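Side-chain contact in putative malic enzyme ((S)-malate:NAD+ oxidoreductase (decarboxylating)) (Streptococcus pyogenes, PDB 2A9F), which probably catalyses the NAD-dependent oxidative decarboxylation of (S)-malate, using a divalent metal ion: residues Thr114-Thr117 / Glu118-Ile121. Sequence-based numbering, arbitrary orientation.
Sequences TKDT and EEII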
loop_
_atom_site.group_PDB
_atom_site.type_symbol
_atom_site.label_atom_id
_atom_site.label_comp_id
_atom_site.label_asym_id
_atom_site.label_seq_id
_atom_site.Cartn_x
_atom_site.Cartn_y
_atom_site.Cartn_z
ATOM N N THR A 114 -12.321 0.102 9.719
ATOM C CA THR A 114 -13.604 0.703 9.416
ATOM C C THR A 114 -14.409 -0.508 9.018
ATOM O O THR A 114 -13.925 -1.333 8.235
ATOM C CB THR A 114 -13.572 1.651 8.197
ATOM O OG1 THR A 114 -13.461 0.881 6.992
ATOM C CG2 THR A 114 -12.418 2.611 8.283
ATOM N N LYS A 115 -15.612 -0.639 9.561
ATOM C CA LYS A 115 -16.463 -1.771 9.223
ATOM C C LYS A 115 -17.659 -1.238 8.445
ATOM O O LYS A 115 -18.584 -1.980 8.089
ATOM C CB LYS A 115 -16.942 -2.472 10.489
ATOM C CG LYS A 115 -15.830 -2.986 11.366
ATOM C CD LYS A 115 -16.392 -3.877 12.436
ATOM C CE LYS A 115 -15.300 -4.531 13.214
ATOM N NZ LYS A 115 -14.570 -3.517 13.979
ATOM N N ASP A 116 -17.631 0.066 8.201
ATOM C CA ASP A 116 -18.685 0.742 7.464
ATOM C C ASP A 116 -18.525 0.399 5.975
ATOM O O ASP A 116 -17.579 0.847 5.333
ATOM C CB ASP A 116 -18.561 2.259 7.689
ATOM C CG ASP A 116 -19.729 3.042 7.113
ATOM O OD1 ASP A 116 -20.838 2.986 7.702
ATOM O OD2 ASP A 116 -19.532 3.709 6.068
ATOM N N THR A 117 -19.440 -0.399 5.439
ATOM C CA THR A 117 -19.399 -0.798 4.034
ATOM C C THR A 117 -19.175 0.389 3.114
ATOM O O THR A 117 -18.259 0.405 2.297
ATOM C CB THR A 117 -20.720 -1.478 3.601
ATOM O OG1 THR A 117 -20.830 -2.757 4.231
ATOM C CG2 THR A 117 -20.769 -1.663 2.096
ATOM N N GLU A 118 -20.032 1.386 3.259
ATOM C CA GLU A 118 -19.971 2.579 2.435
ATOM C C GLU A 118 -18.576 3.181 2.320
ATOM O O GLU A 118 -18.103 3.437 1.217
ATOM C CB GLU A 118 -20.955 3.623 2.975
ATOM C CG GLU A 118 -21.342 4.662 1.962
ATOM C CD GLU A 118 -21.624 4.040 0.618
ATOM O OE1 GLU A 118 -22.467 3.115 0.551
ATOM O OE2 GLU A 118 -20.992 4.468 -0.370
ATOM N N GLU A 119 -17.909 3.407 3.445
ATOM C CA GLU A 119 -16.586 4.003 3.377
ATOM C C GLU A 119 -15.454 3.026 3.040
ATOM O O GLU A 119 -14.323 3.453 2.797
ATOM C CB GLU A 119 -16.263 4.764 4.667
ATOM C CG GLU A 119 -16.134 3.927 5.912
ATOM C CD GLU A 119 -15.460 4.699 7.035
ATOM O OE1 GLU A 119 -14.295 5.120 6.838
ATOM O OE2 GLU A 119 -16.088 4.889 8.105
ATOM N N ILE A 120 -15.738 1.726 3.030
ATOM C CA ILE A 120 -14.703 0.774 2.673
ATOM C C ILE A 120 -14.595 0.808 1.155
ATOM O O ILE A 120 -13.494 0.933 0.611
ATOM C CB ILE A 120 -15.030 -0.686 3.124
ATOM C CG1 ILE A 120 -14.844 -0.821 4.634
ATOM C CG2 ILE A 120 -14.098 -1.684 2.413
ATOM C CD1 ILE A 120 -15.102 -2.210 5.161
ATOM N N ILE A 121 -15.742 0.719 0.475
ATOM C CA ILE A 121 -15.740 0.720 -0.986
ATOM C C ILE A 121 -15.225 2.058 -1.465
ATOM O O ILE A 121 -14.591 2.152 -2.503
ATOM C CB ILE A 121 -17.156 0.403 -1.593
ATOM C CG1 ILE A 121 -17.846 1.669 -2.087
ATOM C CG2 ILE A 121 -18.031 -0.289 -0.568
ATOM C CD1 ILE A 121 -17.491 2.058 -3.523
#
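Asp116 caps the helix that follows it: its OD2 accepts from Glu119 N at 3.1 Å with an N-H...O angle of 150°, the donor meeting the anti side of the carboxylate and lying 24° out of its plane. With CG anti to the backbone N (chi1 -172°), the carboxylate is carried alongside the first turn, where the same OD2 lies 3.4 Å from Glu118 CB. Glu119 crosses Asp116 at about a right angle, Glu119 CG lying 3.4 Å from Asp116 CB, and then runs extended to Thr114, whose CG2 is 3.5 Å from Glu119 OE1. The two acids leave Asp116 OD2 4.2 Å from Glu119 OE2, like charges that would tend to repel, probably offset in part by the helix N-terminus and the Glu119 N-H. Asp116 is the N-cap of helix 117-127, at the end of the loop that follows strand 106-111 in the N-terminal malic enzyme domain. Behind the cap, Thr117 O takes Ile121 N in a nearly straight bond (3.1 Å) and also accepts from Ile120 N, which is shared, with a weak second bond to Asp116 O. Ile120 points back at the loop, its CG1 3.2 Å from Thr114 OG1 as the two side chains slide past each other in opposite directions. Farther out, Glu118 forms a salt bridge with Arg150, Arg143 donates to Lys115 O, and Thr114 packs on Ala126 of the second subunit.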